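Local coordinates for PadR family transcriptional regulator (Listeria monocytogenes, PDB 6ABQ), which probably binds operator DNA as a dimeric PadR-family winged helix-turn-helix regulator and controls transcription in a ligand-dependent way, at residues Ser17-Ile22 with Lys63-Ile68; Glu35-Leu40 with Asp46-Gly51. All coordinates share one frame; numbering follows the deposited sequence. Where two conformers were deposited one is given.

How the contacts relate
Contact 2 is nested along the chain inside the loop that contact 1 closes, and their centres lie about 14 Å apart. Contact 1 ties helix 17-27 to the turn between helix 50-62 and strand 66-72, the first strand of the two-stranded wing. Contact 2 joins helix 33-42 to the approach and first turn of helix 50-62. The two meet in the hydrophobic centre of the winged helix-turn-helix domain, where Met21 and Ile22 pack on Leu40, and Ile22 also on Ile36. Helices 17-27, 33-42 and 50-62 thus form one three-helix unit, whose last helix is probably the DNA-recognition helix.

Contact 1 of 2, residues Ser17-Ile22 with Lys63-Ile68; sequences SLEGMI and KGLVEI
The chi1 of Glu19 (-170°) turns CG away from the backbone N, and with the chain straight through chi2 the carboxylate is sent out from helix 17-27 toward the turn that follows helix 50-62. Lys63 comes to meet it from the opposite direction: its CG stands anti to the carbonyl carbon (chi1 -77°), and the rest of the chain is almost fully extended. The two ends form a salt bridge. Lys63 NZ lies 2.8 Å from Glu19 OE2, on the syn lone pair, the side facing the other oxygen, and makes a second, weak hydrogen bond of 3.2 Å to Glu19 OE1. The ammonium therefore sits unevenly across the carboxylate, nearer OE2. Leu65 CD1 is a looser neighbour, 4.5 Å from Glu19 OE2.

The lysine stands where helix 50-62 gives way to the wing of the winged helix fold. Gly64, with positive phi, ends the helix in a Schellman motif, and Leu65 then leads into strand 66-72, pairing through its backbone with Ser85. Arg59, from the last turns of helix 50-62, forms a salt bridge with Glu19 OE1. A largely buried carboxylate is thus shared by two cations, which would be expected to favour its ionised form and to tie helix 17-27 to the C-terminal end of helix 50-62.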
loop_
_atom_site.group_PDB
_atom_site.type_symbol
_atom_site.label_atom_id
_atom_site.label_comp_id
_atom_site.label_asym_id
_atom_site.label_seq_id
_atom_site.Cartn_x
_atom_site.Cartn_y
_atom_site.Cartn_z
ATOM N N SER B 17 3.533 2.956 -0.543
ATOM C CA SER B 17 4.096 3.538 0.677
ATOM C C SER B 17 5.614 3.456 0.685
ATOM O O SER B 17 6.275 4.380 1.150
ATOM C CB SER B 17 3.522 2.864 1.921
ATOM O OG SER B 17 2.190 3.282 2.127
ATOM N N LEU B 18 6.142 2.348 0.155
ATOM C CA LEU B 18 7.579 2.056 0.126
ATOM C C LEU B 18 8.433 3.136 -0.521
ATOM O O LEU B 18 9.439 3.548 0.063
ATOM C CB LEU B 18 7.861 0.695 -0.523
ATOM C CG LEU B 18 7.908 -0.512 0.415
ATOM C CD1 LEU B 18 8.262 -1.769 -0.374
ATOM C CD2 LEU B 18 8.886 -0.292 1.569
ATOM N N GLU B 19 8.020 3.588 -1.706
ATOM C CA GLU B 19 8.688 4.675 -2.412
ATOM C C GLU B 19 8.771 5.960 -1.565
ATOM O O GLU B 19 9.826 6.598 -1.503
ATOM C CB GLU B 19 7.980 4.951 -3.738
ATOM C CG GLU B 19 8.748 5.897 -4.639
ATOM C CD GLU B 19 8.098 6.112 -5.985
ATOM O OE1 GLU B 19 7.941 5.133 -6.748
ATOM O OE2 GLU B 19 7.770 7.278 -6.288
ATOM N N GLY B 20 7.662 6.310 -0.914
ATOM C CA GLY B 20 7.562 7.500 -0.076
ATOM C C GLY B 20 8.488 7.449 1.122
ATOM O O GLY B 20 9.128 8.451 1.460
ATOM N N MET B 21 8.554 6.274 1.751
ATOM C CA MET B 21 9.442 6.017 2.891
ATOM C C MET B 21 10.905 6.212 2.521
ATOM O O MET B 21 11.651 6.865 3.259
ATOM C CB MET B 21 9.219 4.610 3.470
ATOM C CG MET B 21 7.864 4.366 4.127
ATOM S SD MET B 21 7.531 5.472 5.508
ATOM C CE MET B 21 6.735 6.847 4.684
ATOM N N ILE B 22 11.288 5.663 1.369
ATOM C CA ILE B 22 12.661 5.725 0.874
ATOM C C ILE B 22 13.055 7.174 0.559
ATOM O O ILE B 22 14.101 7.633 1.018
ATOM C CB ILE B 22 12.885 4.745 -0.310
ATOM C CG1 ILE B 22 12.699 3.299 0.188
ATOM C CG2 ILE B 22 14.278 4.928 -0.910
ATOM C CD1 ILE B 22 12.627 2.228 -0.878
ATOM N N LYS B 63 12.541 8.372 -12.510
ATOM C CA LYS B 63 11.620 9.445 -12.129
ATOM C C LYS B 63 12.298 10.822 -12.011
ATOM O O LYS B 63 11.620 11.845 -11.982
ATOM C CB LYS B 63 10.897 9.090 -10.829
ATOM C CG LYS B 63 9.771 8.076 -10.975
ATOM C CD LYS B 63 8.875 8.042 -9.747
ATOM C CE LYS B 63 7.744 7.043 -9.939
ATOM N NZ LYS B 63 6.717 7.145 -8.862
ATOM N N GLY B 64 13.632 10.838 -11.947
ATOM C CA GLY B 64 14.409 12.077 -11.878
ATOM C C GLY B 64 14.434 12.703 -10.497
ATOM O O GLY B 64 14.656 13.908 -10.362
ATOM N N LEU B 65 14.240 11.870 -9.475
ATOM C CA LEU B 65 14.047 12.322 -8.090
ATOM C C LEU B 65 15.298 12.275 -7.198
ATOM O O LEU B 65 15.283 12.795 -6.069
ATOM C CB LEU B 65 12.894 11.532 -7.433
ATOM C CG LEU B 65 11.546 11.415 -8.165
ATOM C CD1 LEU B 65 10.590 10.571 -7.344
ATOM C CD2 LEU B 65 10.911 12.761 -8.514
ATOM N N VAL B 66 16.366 11.652 -7.699
ATOM C CA VAL B 66 17.581 11.408 -6.904
ATOM C C VAL B 66 18.864 11.756 -7.647
ATOM O O VAL B 66 18.920 11.715 -8.873
ATOM C CB VAL B 66 17.682 9.950 -6.353
ATOM C CG1 VAL B 66 16.656 9.695 -5.253
ATOM C CG2 VAL B 66 17.577 8.906 -7.467
ATOM N N GLU B 67 19.893 12.088 -6.867
ATOM C CA GLU B 67 21.232 12.378 -7.362
ATOM C C GLU B 67 22.214 11.354 -6.794
ATOM O O GLU B 67 22.114 10.979 -5.623
ATOM C CB GLU B 67 21.622 13.803 -6.989
ATOM C CG GLU B 67 20.698 14.836 -7.629
ATOM C CD GLU B 67 21.072 16.273 -7.333
ATOM O OE1 GLU B 67 22.274 16.600 -7.258
ATOM O OE2 GLU B 67 20.142 17.094 -7.200
ATOM N N ILE B 68 23.135 10.885 -7.636
ATOM C CA ILE B 68 23.968 9.729 -7.307
ATOM C C ILE B 68 25.463 10.074 -7.228
ATOM O O ILE B 68 26.046 10.573 -8.190
ATOM C CB ILE B 68 23.748 8.536 -8.285
ATOM C CG1 ILE B 68 22.261 8.227 -8.492
ATOM C CG2 ILE B 68 24.447 7.276 -7.784
ATOM C CD1 ILE B 68 21.709 8.660 -9.836
#

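Contact 2 of 2, residues Glu35-Leu40 with Asp46-Gly51; sequences EITKYL and DEIVEG
Thr37 lays its methyl group against the backbone of Ile48 and Val49 where the chain enters helix 50-62. CG2 stands anti to the backbone N and reaches across to Ile48 O at 3.5 Å, with Glu50 N equally near; Val49 C is only slightly farther away. Side chain to side chain, the two CG2 methyls of Thr37 and Ile48 are 4.3 Å apart in one of the two conformers of Ile48. The other branch of the threonine, OG1, is placed beside its own backbone N (chi1 -50°). It approaches Glu50 CA to 3.3 Å and lies 3.8 Å from Glu50 CG, so the hydroxyl rests on the aliphatic part of the glutamate, whose side chain crosses that of Thr37 at about a right angle. The polar need of OG1 is met within its own helix, by a hydrogen bond with Gly33 O.

Helices 33-42 and 50-62 are the two helices of the helix-turn-helix in this PadR-type domain, and Val49 occupies the N-cap position of the second. Thr37 and Glu50 have the nearest CA atoms across the two segments, 5.5 Å apart. Ile48 O is held by Asn41 ND2, just beyond 35-40 on the first helix, which adds a polar tie to the methyl packing. Past its aliphatic part, Glu50 turns its carboxylate to Tyr54, whose OH hydrogen-bonds with OE2. Lys38 NZ remains 5.9 Å from Glu50 OE1, too far for an ion pair, while Val53, one turn into helix 50-62, packs against both Thr37 and Ile48.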
loop_
_atom_site.group_PDB
_atom_site.type_symbol
_atom_site.label_atom_id
_atom_site.label_comp_id
_atom_site.label_asym_id
_atom_site.label_seq_id
_atom_site.Cartn_x
_atom_site.Cartn_y
_atom_site.Cartn_z
ATOM N N GLU B 35 21.922 0.612 3.623
ATOM C CA GLU B 35 21.495 1.429 4.769
ATOM C C GLU B 35 19.981 1.718 4.785
ATOM O O GLU B 35 19.340 1.612 5.833
ATOM C CB GLU B 35 22.305 2.734 4.819
ATOM C CG GLU B 35 22.178 3.516 6.122
ATOM C CD GLU B 35 23.188 4.643 6.216
ATOM O OE1 GLU B 35 23.009 5.664 5.522
ATOM O OE2 GLU B 35 24.159 4.509 6.987
ATOM N N ILE B 36 19.422 2.068 3.627
ATOM C CA ILE B 36 17.975 2.270 3.457
ATOM C C ILE B 36 17.185 1.018 3.863
ATOM O O ILE B 36 16.200 1.135 4.596
ATOM C CB ILE B 36 17.612 2.696 2.009
ATOM C CG1 ILE B 36 18.219 4.067 1.680
ATOM C CG2 ILE B 36 16.092 2.719 1.798
ATOM C CD1 ILE B 36 18.444 4.327 0.198
ATOM N N THR B 37 17.625 -0.158 3.391
ATOM C CA THR B 37 16.995 -1.447 3.706
ATOM C C THR B 37 16.954 -1.667 5.217
ATOM O O THR B 37 15.895 -1.974 5.767
ATOM C CB THR B 37 17.722 -2.646 3.037
ATOM O OG1 THR B 37 17.915 -2.389 1.646
ATOM C CG2 THR B 37 16.927 -3.937 3.198
ATOM N N LYS B 38 18.104 -1.488 5.870
ATOM C CA LYS B 38 18.228 -1.679 7.323
ATOM C C LYS B 38 17.379 -0.681 8.111
ATOM O O LYS B 38 16.766 -1.054 9.111
ATOM C CB LYS B 38 19.694 -1.641 7.775
ATOM C CG LYS B 38 20.602 -2.681 7.111
ATOM C CD LYS B 38 20.549 -4.059 7.776
ATOM C CE LYS B 38 19.667 -5.027 6.998
ATOM N NZ LYS B 38 20.477 -6.097 6.346
ATOM N N TYR B 39 17.332 0.569 7.639
ATOM C CA TYR B 39 16.437 1.593 8.186
ATOM C C TYR B 39 14.963 1.139 8.159
ATOM O O TYR B 39 14.254 1.290 9.151
ATOM C CB TYR B 39 16.615 2.951 7.464
ATOM C CG TYR B 39 15.487 3.923 7.742
ATOM C CD1 TYR B 39 15.416 4.628 8.956
ATOM C CD2 TYR B 39 14.463 4.111 6.805
ATOM C CE1 TYR B 39 14.354 5.497 9.219
ATOM C CE2 TYR B 39 13.405 4.978 7.052
ATOM C CZ TYR B 39 13.346 5.666 8.254
ATOM O OH TYR B 39 12.281 6.521 8.477
ATOM N N LEU B 40 14.524 0.597 7.022
ATOM C CA LEU B 40 13.154 0.101 6.866
ATOM C C LEU B 40 12.872 -1.149 7.711
ATOM O O LEU B 40 11.781 -1.272 8.268
ATOM C CB LEU B 40 12.808 -0.138 5.385
ATOM C CG LEU B 40 12.820 1.101 4.478
ATOM C CD1 LEU B 40 12.927 0.708 3.010
ATOM C CD2 LEU B 40 11.607 1.991 4.728
ATOM N N ASP B 46 10.179 -5.748 8.256
ATOM C CA ASP B 46 11.195 -6.797 8.407
ATOM C C ASP B 46 11.509 -7.633 7.178
ATOM O O ASP B 46 12.554 -8.276 7.131
ATOM C CB ASP B 46 10.767 -7.770 9.517
ATOM C CG ASP B 46 11.406 -7.461 10.848
ATOM O OD1 ASP B 46 12.624 -7.155 10.879
ATOM O OD2 ASP B 46 10.695 -7.544 11.874
ATOM N N GLU B 47 10.605 -7.661 6.207
ATOM C CA GLU B 47 10.756 -8.602 5.099
ATOM C C GLU B 47 11.339 -7.995 3.821
ATOM O O GLU B 47 11.743 -8.750 2.931
ATOM C CB GLU B 47 9.462 -9.393 4.854
ATOM C CG GLU B 47 9.177 -10.397 5.966
ATOM C CD GLU B 47 7.952 -11.260 5.722
ATOM O OE1 GLU B 47 6.896 -10.720 5.328
ATOM O OE2 GLU B 47 8.041 -12.490 5.944
ATOM N N ILE B 48 11.415 -6.657 3.744
ATOM C CA ILE B 48 12.065 -5.956 2.622
ATOM C C ILE B 48 13.547 -6.329 2.559
ATOM O O ILE B 48 14.270 -6.164 3.547
ATOM C CB ILE B 48 11.906 -4.412 2.707
ATOM C CG1 ILE B 48 10.502 -3.985 2.306
ATOM C CG2 ILE B 48 12.874 -3.677 1.788
ATOM C CD1 ILE B 48 9.697 -3.489 3.471
ATOM N N VAL B 49 13.977 -6.831 1.406
ATOM C CA VAL B 49 15.364 -7.182 1.167
ATOM C C VAL B 49 16.053 -6.070 0.356
ATOM O O VAL B 49 15.390 -5.240 -0.297
ATOM C CB VAL B 49 15.516 -8.594 0.516
ATOM C CG1 VAL B 49 14.863 -9.668 1.387
ATOM C CG2 VAL B 49 14.960 -8.645 -0.907
ATOM N N GLU B 50 17.383 -6.064 0.435
ATOM C CA GLU B 50 18.263 -5.118 -0.251
ATOM C C GLU B 50 18.002 -5.053 -1.765
ATOM O O GLU B 50 17.974 -3.967 -2.358
ATOM C CB GLU B 50 19.703 -5.560 0.008
ATOM C CG GLU B 50 20.707 -4.452 0.225
ATOM C CD GLU B 50 22.135 -4.962 0.146
ATOM O OE1 GLU B 50 22.454 -6.016 0.749
ATOM O OE2 GLU B 50 22.940 -4.307 -0.542
ATOM N N GLY B 51 17.818 -6.228 -2.367
ATOM C CA GLY B 51 17.528 -6.373 -3.791
ATOM C C GLY B 51 16.296 -5.612 -4.244
ATOM O O GLY B 51 16.318 -4.996 -5.317
#